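Local coordinates for major capsid protein (Faustovirus, PDB 5J7O) that builds the viral capsid as a double jelly-roll subunit that assembles in threes, probably to enclose the double-stranded DNA genome, at residues B[205-210]-B[450-455]; B[97-102]-B[408-413]; B[88-93]-B[190-195]. One frame throughout, in Å; residues are numbered along the deposited sequence.

From the N terminus, 88-93 and then 97-102 lie on successive strands of the first jelly roll. Interaction 3 closes first, when 190-195 returns to 88-93 across one intervening strand. Interaction 2 crosses it: 97-102 leaves from within that loop and waits until 408-413, on the helix just ahead of the second jelly roll, to be met. Interaction 1 opens at 205-210, after interaction 3 has closed, and ends at 450-455, so it crosses interaction 2. Interactions 2 and 3 touch directly, Phe100 CE2 lying 4.1 Å from Ile93 CD1, whereas interaction 1, whose centre is 35 Å from that of interaction 2, ties the first jelly roll to a strand of the second.

Interaction 1 (B[205-210]-B[450-455]); sequences AAIMYN and GLRPAN
Met208 and Gly450 mark the closest backbone approach between a helix and the last residues of a strand, their CA atoms 9.3 Å apart. That spacing excludes backbone pairing, and no hydrogen bond of any kind joins 205-210 to 450-455; side chains from the helix reach across, one to a side chain and one to backbone, with 83 Å² buried in total. Within the helix two successive i to i+4 bonds are intact, Tyr209 N to Ala205 O (3.0 Å) and Asn210 N to Ala206 O (2.9 Å). Two separate touches carry the contact. In the first, the Met208 chain is folded at its first two torsions and then runs straight on through the sulfur (chi3 -172°), which delivers the terminal methyl: CE stops 4.3 Å from Gly450 N, against bare backbone. By strand lettering, the helix follows the E-F hairpin of the first jelly roll, while 444-453 is strand D in the B-I-D-G sheet of the second, so the contact spans the seam between the two halves of a double jelly-roll subunit. The second touch is Ile207 with Arg452. Ile207 holds CG1 between its backbone N and carbonyl carbon (chi1 67°), and from there CD1 reaches out to 4.2 Å from Arg452 NH2, meeting the guanidinium obliquely. The two side chains cross at about a right angle. Ile207 also rests on Trp468 and Arg452 on Ile457 and Ile610. On the helix's other flank, Tyr209 packs on Trp551 of a second subunit.

Interaction 2 (B[97-102]-B[408-413]); sequences GDFFSD and IYIKRI
Phe99, at the start of a strand, confronts a helix with a CA-CA separation of 10.9 Å to Ile410, a gap filled from both sides by side chains and crossed by no hydrogen bond. The Phe99 ring spans most of it: with CG anti to the carbonyl carbon (chi1 -57°), the ring is sent toward the helix, and its far carbon, CZ, makes the closest contacts. CZ lies 4.0 Å from Ile410 CD1, the two side chains arriving from opposite directions, and 4.2 Å from Tyr409 CD2. The tyrosine carbon sits at the rim of the Phe99 ring, near its plane, whereas CZ approaches the tyrosine ring at a slant, so the pair is not a face-to-face stack. Phe99 is placed by a classic beta bulge, in which Asp98 and Phe99 both face Ile399, at the beginning of strand D of the first jelly roll; helix 403-412 belongs to the connection between the two jelly rolls. On the helix side, one face of the Tyr409 ring is overlaid by Ile413 CB, 3.8 Å above the plane and offset toward the rim. The turn that brings Ile413 there is gripped at Tyr409 O, which accepts from Ile413 N (2.8 Å) and Arg412 N (3.1 Å). The phenol reaches the trimer interface, where Tyr409 OH is hydrogen-bonded to Ser61 N of the third subunit, and Phe99 packs on Ile59 of that same neighbour.

Interaction 3 (B[88-93]-B[190-195]); sequences TIQFSI and KFEVNG
Ile93 and Phe191 meet at about a right angle, the isoleucine's end methyl CD1 coming to 3.7 Å from CE1 of the ring and approaching it obliquely. The Phe191 CB points away from 88-93, yet with CG anti to the backbone N (chi1 178°) the ring still extends far enough for CE1 to be reached. Val193 CG2, two residues on, stands 4.0 Å above one face of that ring, offset toward the rim, and Phe303 meets it edge-to-face. A looser polar pair lies beyond: Gln90 NE2 and Glu192 OE1 are 4.3 Å apart, too far for a hydrogen bond. Glu192 OE1 instead takes a salt bridge from Lys190 NZ at 3.2 Å, weak as a hydrogen bond, and both Gln90 and Glu192 bond weakly to the Thr323 hydroxyl between them. The backbones stay separate, Gln90 CA lying 9.0 Å from Lys190 CA, about two strand spacings. This fits the C-H-E-F sheet of the first jelly roll, where strand 320-326 runs between and pairs antiparallel with both 88-92 and 186-193, while Ile93 also packs on Ile396 of strand 389-401 in the facing sheet.

Interaction 1 (B[205-210]-B[450-455])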
loop_
_atom_site.group_PDB
_atom_site.type_symbol
_atom_site.label_atom_id
_atom_site.label_comp_id
_atom_site.label_asym_id
_atom_site.label_seq_id
_atom_site.Cartn_x
_atom_site.Cartn_y
_atom_site.Cartn_z
ATOM N N ALA B 205 -1.871 -15.005 20.282
ATOM C CA ALA B 205 -0.954 -15.519 19.272
ATOM C C ALA B 205 -1.449 -15.193 17.870
ATOM O O ALA B 205 -0.647 -14.928 16.968
ATOM C CB ALA B 205 -0.770 -17.026 19.441
ATOM N N ALA B 206 -2.769 -15.194 17.674
ATOM C CA ALA B 206 -3.325 -14.895 16.358
ATOM C C ALA B 206 -3.041 -13.454 15.949
ATOM O O ALA B 206 -2.750 -13.182 14.778
ATOM C CB ALA B 206 -4.828 -15.172 16.346
ATOM N N ILE B 207 -3.119 -12.515 16.895
ATOM C CA ILE B 207 -2.834 -11.128 16.541
ATOM C C ILE B 207 -1.334 -10.901 16.389
ATOM O O ILE B 207 -0.916 -10.014 15.640
ATOM C CB ILE B 207 -3.449 -10.153 17.562
ATOM C CG1 ILE B 207 -2.773 -10.280 18.927
ATOM C CG2 ILE B 207 -4.940 -10.392 17.680
ATOM C CD1 ILE B 207 -3.202 -9.220 19.919
ATOM N N MET B 208 -0.504 -11.687 17.079
ATOM C CA MET B 208 0.934 -11.617 16.835
ATOM C C MET B 208 1.265 -12.075 15.422
ATOM O O MET B 208 2.110 -11.474 14.746
ATOM C CB MET B 208 1.690 -12.458 17.863
ATOM C CG MET B 208 1.639 -11.914 19.280
ATOM S SD MET B 208 2.291 -10.240 19.417
ATOM C CE MET B 208 2.295 -10.025 21.195
ATOM N N TYR B 209 0.604 -13.138 14.956
ATOM C CA TYR B 209 0.776 -13.578 13.576
ATOM C C TYR B 209 0.249 -12.534 12.600
ATOM O O TYR B 209 0.864 -12.283 11.556
ATOM C CB TYR B 209 0.071 -14.918 13.364
ATOM C CG TYR B 209 0.277 -15.525 11.994
ATOM C CD1 TYR B 209 -0.497 -15.128 10.909
ATOM C CD2 TYR B 209 1.237 -16.507 11.786
ATOM C CE1 TYR B 209 -0.313 -15.680 9.658
ATOM C CE2 TYR B 209 1.426 -17.069 10.538
ATOM C CZ TYR B 209 0.649 -16.651 9.478
ATOM O OH TYR B 209 0.832 -17.205 8.233
ATOM N N ASN B 210 -0.895 -11.924 12.920
ATOM C CA ASN B 210 -1.450 -10.880 12.063
ATOM C C ASN B 210 -0.474 -9.723 11.890
ATOM O O ASN B 210 -0.446 -9.085 10.832
ATOM C CB ASN B 210 -2.775 -10.387 12.649
ATOM C CG ASN B 210 -3.387 -9.251 11.851
ATOM O OD1 ASN B 210 -3.858 -9.446 10.731
ATOM N ND2 ASN B 210 -3.400 -8.060 12.437
ATOM N N GLY B 450 4.558 -7.746 24.124
ATOM C CA GLY B 450 3.719 -6.564 24.145
ATOM C C GLY B 450 3.252 -6.268 25.552
ATOM O O GLY B 450 3.208 -7.152 26.414
ATOM N N LEU B 451 2.911 -4.998 25.774
ATOM C CA LEU B 451 2.369 -4.522 27.049
ATOM C C LEU B 451 1.050 -3.826 26.724
ATOM O O LEU B 451 1.014 -2.617 26.485
ATOM C CB LEU B 451 3.352 -3.594 27.762
ATOM C CG LEU B 451 3.006 -3.160 29.189
ATOM C CD1 LEU B 451 2.846 -4.365 30.102
ATOM C CD2 LEU B 451 4.063 -2.213 29.735
ATOM N N ARG B 452 -0.033 -4.600 26.715
ATOM C CA ARG B 452 -1.319 -4.117 26.230
ATOM C C ARG B 452 -2.116 -3.502 27.373
ATOM O O ARG B 452 -2.336 -4.174 28.390
ATOM C CB ARG B 452 -2.107 -5.253 25.602
ATOM C CG ARG B 452 -3.549 -4.906 25.281
ATOM C CD ARG B 452 -4.461 -6.088 25.557
ATOM N NE ARG B 452 -4.776 -6.851 24.356
ATOM C CZ ARG B 452 -5.399 -8.025 24.366
ATOM N NH1 ARG B 452 -5.761 -8.573 25.518
ATOM N NH2 ARG B 452 -5.656 -8.650 23.227
ATOM N N PRO B 453 -2.565 -2.252 27.253
ATOM C CA PRO B 453 -3.383 -1.659 28.319
ATOM C C PRO B 453 -4.673 -2.440 28.516
ATOM O O PRO B 453 -5.323 -2.856 27.554
ATOM C CB PRO B 453 -3.657 -0.239 27.808
ATOM C CG PRO B 453 -2.598 0.020 26.784
ATOM C CD PRO B 453 -2.319 -1.308 26.152
ATOM N N ALA B 454 -5.038 -2.636 29.787
ATOM C CA ALA B 454 -6.233 -3.411 30.105
ATOM C C ALA B 454 -7.490 -2.783 29.518
ATOM O O ALA B 454 -8.451 -3.496 29.205
ATOM C CB ALA B 454 -6.374 -3.559 31.620
ATOM N N ASN B 455 -7.500 -1.458 29.351
ATOM C CA ASN B 455 -8.684 -0.778 28.838
ATOM C C ASN B 455 -8.961 -1.109 27.377
ATOM O O ASN B 455 -10.085 -0.896 26.912
ATOM C CB ASN B 455 -8.534 0.734 29.013
ATOM C CG ASN B 455 -9.804 1.488 28.670
ATOM O OD1 ASN B 455 -9.895 2.132 27.624
ATOM N ND2 ASN B 455 -10.798 1.400 29.546
#

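Interaction 2 (B[97-102]-B[408-413])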
loop_
_atom_site.group_PDB
_atom_site.type_symbol
_atom_site.label_atom_id
_atom_site.label_comp_id
_atom_site.label_asym_id
_atom_site.label_seq_id
_atom_site.Cartn_x
_atom_site.Cartn_y
_atom_site.Cartn_z
ATOM N N GLY B 97 -6.459 -39.409 4.515
ATOM C CA GLY B 97 -5.191 -39.547 3.830
ATOM C C GLY B 97 -4.136 -40.242 4.671
ATOM O O GLY B 97 -4.334 -40.544 5.847
ATOM N N ASP B 98 -2.993 -40.509 4.034
ATOM C CA ASP B 98 -1.839 -41.010 4.770
ATOM C C ASP B 98 -1.280 -39.945 5.703
ATOM O O ASP B 98 -0.703 -40.272 6.746
ATOM C CB ASP B 98 -0.758 -41.482 3.796
ATOM C CG ASP B 98 -1.261 -42.544 2.839
ATOM O OD1 ASP B 98 -1.943 -43.484 3.297
ATOM O OD2 ASP B 98 -0.979 -42.435 1.627
ATOM N N PHE B 99 -1.439 -38.675 5.339
ATOM C CA PHE B 99 -1.009 -37.548 6.149
ATOM C C PHE B 99 -2.110 -36.497 6.123
ATOM O O PHE B 99 -2.940 -36.468 5.211
ATOM C CB PHE B 99 0.307 -36.940 5.633
ATOM C CG PHE B 99 1.449 -37.917 5.553
ATOM C CD1 PHE B 99 1.552 -38.801 4.491
ATOM C CD2 PHE B 99 2.433 -37.932 6.527
ATOM C CE1 PHE B 99 2.602 -39.697 4.414
ATOM C CE2 PHE B 99 3.486 -38.824 6.456
ATOM C CZ PHE B 99 3.568 -39.709 5.399
ATOM N N PHE B 100 -2.122 -35.632 7.135
ATOM C CA PHE B 100 -2.979 -34.456 7.113
ATOM C C PHE B 100 -2.138 -33.215 7.371
ATOM O O PHE B 100 -1.143 -33.256 8.101
ATOM C CB PHE B 100 -4.150 -34.551 8.117
ATOM C CG PHE B 100 -3.746 -34.910 9.522
ATOM C CD1 PHE B 100 -3.661 -36.236 9.914
ATOM C CD2 PHE B 100 -3.498 -33.921 10.460
ATOM C CE1 PHE B 100 -3.309 -36.569 11.210
ATOM C CE2 PHE B 100 -3.145 -34.248 11.757
ATOM C CZ PHE B 100 -3.050 -35.573 12.131
ATOM N N SER B 101 -2.543 -32.108 6.746
ATOM C CA SER B 101 -1.713 -30.910 6.707
ATOM C C SER B 101 -2.475 -29.674 7.169
ATOM O O SER B 101 -2.971 -29.628 8.299
ATOM C CB SER B 101 -1.166 -30.701 5.293
ATOM O OG SER B 101 -0.139 -29.725 5.277
ATOM N N ASP B 102 -2.573 -28.669 6.300
ATOM C CA ASP B 102 -3.137 -27.383 6.691
ATOM C C ASP B 102 -4.625 -27.506 7.004
ATOM O O ASP B 102 -5.347 -28.317 6.419
ATOM C CB ASP B 102 -2.912 -26.345 5.590
ATOM C CG ASP B 102 -3.436 -26.798 4.242
ATOM O OD1 ASP B 102 -2.803 -27.682 3.626
ATOM O OD2 ASP B 102 -4.471 -26.262 3.790
ATOM N N ILE B 408 8.236 -47.112 3.958
ATOM C CA ILE B 408 9.653 -46.792 4.113
ATOM C C ILE B 408 9.826 -45.549 4.979
ATOM O O ILE B 408 10.662 -45.518 5.889
ATOM C CB ILE B 408 10.319 -46.618 2.736
ATOM C CG1 ILE B 408 10.408 -47.962 2.011
ATOM C CG2 ILE B 408 11.700 -45.994 2.884
ATOM C CD1 ILE B 408 10.932 -47.853 0.598
ATOM N N TYR B 409 9.034 -44.509 4.710
ATOM C CA TYR B 409 9.164 -43.254 5.444
ATOM C C TYR B 409 8.797 -43.430 6.912
ATOM O O TYR B 409 9.506 -42.946 7.802
ATOM C CB TYR B 409 8.289 -42.182 4.791
ATOM C CG TYR B 409 8.450 -40.792 5.366
ATOM C CD1 TYR B 409 9.449 -39.944 4.909
ATOM C CD2 TYR B 409 7.592 -40.324 6.353
ATOM C CE1 TYR B 409 9.596 -38.671 5.425
ATOM C CE2 TYR B 409 7.732 -39.052 6.876
ATOM C CZ TYR B 409 8.735 -38.230 6.408
ATOM O OH TYR B 409 8.878 -36.963 6.924
ATOM N N ILE B 410 7.691 -44.125 7.184
ATOM C CA ILE B 410 7.249 -44.317 8.562
ATOM C C ILE B 410 8.256 -45.157 9.343
ATOM O O ILE B 410 8.417 -44.978 10.558
ATOM C CB ILE B 410 5.832 -44.932 8.574
ATOM C CG1 ILE B 410 4.761 -43.836 8.497
ATOM C CG2 ILE B 410 5.600 -45.788 9.810
ATOM C CD1 ILE B 410 4.707 -43.078 7.185
ATOM N N LYS B 411 8.977 -46.051 8.666
ATOM C CA LYS B 411 9.971 -46.897 9.317
ATOM C C LYS B 411 11.349 -46.251 9.423
ATOM O O LYS B 411 12.227 -46.821 10.079
ATOM C CB LYS B 411 10.107 -48.230 8.570
ATOM C CG LYS B 411 8.922 -49.171 8.725
ATOM C CD LYS B 411 9.041 -50.356 7.776
ATOM C CE LYS B 411 7.775 -51.200 7.773
ATOM N NZ LYS B 411 7.829 -52.281 6.749
ATOM N N ARG B 412 11.566 -45.088 8.807
ATOM C CA ARG B 412 12.903 -44.510 8.734
ATOM C C ARG B 412 13.006 -43.048 9.148
ATOM O O ARG B 412 14.109 -42.616 9.506
ATOM C CB ARG B 412 13.467 -44.651 7.311
ATOM C CG ARG B 412 13.841 -46.075 6.932
ATOM C CD ARG B 412 15.349 -46.260 6.899
ATOM N NE ARG B 412 15.726 -47.668 6.806
ATOM C CZ ARG B 412 16.206 -48.380 7.821
ATOM N NH1 ARG B 412 16.376 -47.815 9.009
ATOM N NH2 ARG B 412 16.522 -49.656 7.647
ATOM N N ILE B 413 11.920 -42.272 9.115
ATOM C CA ILE B 413 12.038 -40.851 9.437
ATOM C C ILE B 413 12.378 -40.652 10.909
ATOM O O ILE B 413 13.015 -39.657 11.277
ATOM C CB ILE B 413 10.752 -40.098 9.043
ATOM C CG1 ILE B 413 10.980 -38.585 9.090
ATOM C CG2 ILE B 413 9.594 -40.486 9.950
ATOM C CD1 ILE B 413 12.008 -38.089 8.095
#

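Interaction 3 (B[88-93]-B[190-195])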
loop_
_atom_site.group_PDB
_atom_site.type_symbol
_atom_site.label_atom_id
_atom_site.label_comp_id
_atom_site.label_asym_id
_atom_site.label_seq_id
_atom_site.Cartn_x
_atom_site.Cartn_y
_atom_site.Cartn_z
ATOM N N THR B 88 -17.476 -24.418 23.725
ATOM C CA THR B 88 -16.369 -25.220 23.223
ATOM C C THR B 88 -16.853 -26.082 22.065
ATOM O O THR B 88 -17.842 -26.810 22.195
ATOM C CB THR B 88 -15.780 -26.097 24.329
ATOM O OG1 THR B 88 -15.131 -25.271 25.304
ATOM C CG2 THR B 88 -14.769 -27.077 23.753
ATOM N N ILE B 89 -16.155 -25.991 20.937
ATOM C CA ILE B 89 -16.465 -26.754 19.734
ATOM C C ILE B 89 -15.302 -27.701 19.473
ATOM O O ILE B 89 -14.138 -27.287 19.510
ATOM C CB ILE B 89 -16.705 -25.824 18.532
ATOM C CG1 ILE B 89 -17.874 -24.880 18.815
ATOM C CG2 ILE B 89 -16.952 -26.625 17.270
ATOM C CD1 ILE B 89 -18.105 -23.858 17.727
ATOM N N GLN B 90 -15.612 -28.972 19.218
ATOM C CA GLN B 90 -14.581 -29.984 19.029
ATOM C C GLN B 90 -14.830 -30.759 17.746
ATOM O O GLN B 90 -15.932 -31.270 17.526
ATOM C CB GLN B 90 -14.522 -30.953 20.211
ATOM C CG GLN B 90 -13.335 -31.898 20.146
ATOM C CD GLN B 90 -13.420 -33.019 21.158
ATOM O OE1 GLN B 90 -14.334 -33.842 21.114
ATOM N NE2 GLN B 90 -12.462 -33.060 22.078
ATOM N N PHE B 91 -13.797 -30.854 16.912
ATOM C CA PHE B 91 -13.818 -31.665 15.705
ATOM C C PHE B 91 -12.931 -32.886 15.895
ATOM O O PHE B 91 -11.856 -32.797 16.497
ATOM C CB PHE B 91 -13.316 -30.881 14.487
ATOM C CG PHE B 91 -14.063 -29.609 14.220
ATOM C CD1 PHE B 91 -13.690 -28.429 14.840
ATOM C CD2 PHE B 91 -15.121 -29.587 13.326
ATOM C CE1 PHE B 91 -14.369 -27.253 14.589
ATOM C CE2 PHE B 91 -15.803 -28.413 13.070
ATOM C CZ PHE B 91 -15.427 -27.245 13.702
ATOM N N SER B 92 -13.380 -34.024 15.381
ATOM C CA SER B 92 -12.478 -35.143 15.171
ATOM C C SER B 92 -11.757 -34.962 13.842
ATOM O O SER B 92 -12.304 -34.400 12.889
ATOM C CB SER B 92 -13.235 -36.471 15.180
ATOM O OG SER B 92 -13.694 -36.795 16.481
ATOM N N ILE B 93 -10.513 -35.421 13.792
ATOM C CA ILE B 93 -9.761 -35.415 12.540
ATOM C C ILE B 93 -10.019 -36.752 11.857
ATOM O O ILE B 93 -9.454 -37.776 12.267
ATOM C CB ILE B 93 -8.263 -35.171 12.780
ATOM C CG1 ILE B 93 -8.063 -33.870 13.560
ATOM C CG2 ILE B 93 -7.518 -35.111 11.456
ATOM C CD1 ILE B 93 -6.622 -33.581 13.915
ATOM N N LYS B 190 -7.025 -25.750 20.149
ATOM C CA LYS B 190 -6.280 -26.870 20.707
ATOM C C LYS B 190 -6.128 -27.993 19.692
ATOM O O LYS B 190 -7.082 -28.347 18.991
ATOM C CB LYS B 190 -6.971 -27.414 21.964
ATOM C CG LYS B 190 -6.800 -26.552 23.204
ATOM C CD LYS B 190 -7.748 -26.994 24.309
ATOM C CE LYS B 190 -7.652 -28.490 24.562
ATOM N NZ LYS B 190 -8.660 -28.948 25.557
ATOM N N PHE B 191 -4.921 -28.552 19.624
ATOM C CA PHE B 191 -4.648 -29.805 18.928
ATOM C C PHE B 191 -4.380 -30.855 19.998
ATOM O O PHE B 191 -3.321 -30.845 20.635
ATOM C CB PHE B 191 -3.463 -29.668 17.973
ATOM C CG PHE B 191 -3.111 -30.944 17.258
ATOM C CD1 PHE B 191 -4.096 -31.846 16.892
ATOM C CD2 PHE B 191 -1.791 -31.247 16.964
ATOM C CE1 PHE B 191 -3.773 -33.021 16.238
ATOM C CE2 PHE B 191 -1.462 -32.421 16.313
ATOM C CZ PHE B 191 -2.455 -33.309 15.950
ATOM N N GLU B 192 -5.335 -31.760 20.191
ATOM C CA GLU B 192 -5.374 -32.635 21.355
ATOM C C GLU B 192 -5.118 -34.079 20.941
ATOM O O GLU B 192 -5.748 -34.580 20.004
ATOM C CB GLU B 192 -6.729 -32.514 22.054
ATOM C CG GLU B 192 -6.699 -32.740 23.550
ATOM C CD GLU B 192 -7.984 -32.294 24.218
ATOM O OE1 GLU B 192 -8.724 -31.494 23.603
ATOM O OE2 GLU B 192 -8.257 -32.742 25.350
ATOM N N VAL B 193 -4.195 -34.740 21.639
ATOM C CA VAL B 193 -3.873 -36.144 21.406
ATOM C C VAL B 193 -3.796 -36.849 22.754
ATOM O O VAL B 193 -3.077 -36.400 23.653
ATOM C CB VAL B 193 -2.549 -36.319 20.635
ATOM C CG1 VAL B 193 -2.300 -37.791 20.338
ATOM C CG2 VAL B 193 -2.561 -35.509 19.347
ATOM N N ASN B 194 -4.539 -37.952 22.889
ATOM C CA ASN B 194 -4.552 -38.772 24.105
ATOM C C ASN B 194 -5.004 -37.980 25.327
ATOM O O ASN B 194 -4.637 -38.304 26.459
ATOM C CB ASN B 194 -3.183 -39.408 24.368
ATOM C CG ASN B 194 -2.661 -40.174 23.177
ATOM O OD1 ASN B 194 -3.403 -40.462 22.243
ATOM N ND2 ASN B 194 -1.377 -40.514 23.204
ATOM N N GLY B 195 -5.809 -36.940 25.113
ATOM C CA GLY B 195 -6.229 -36.063 26.181
ATOM C C GLY B 195 -5.250 -34.963 26.527
ATOM O O GLY B 195 -5.634 -34.004 27.207
#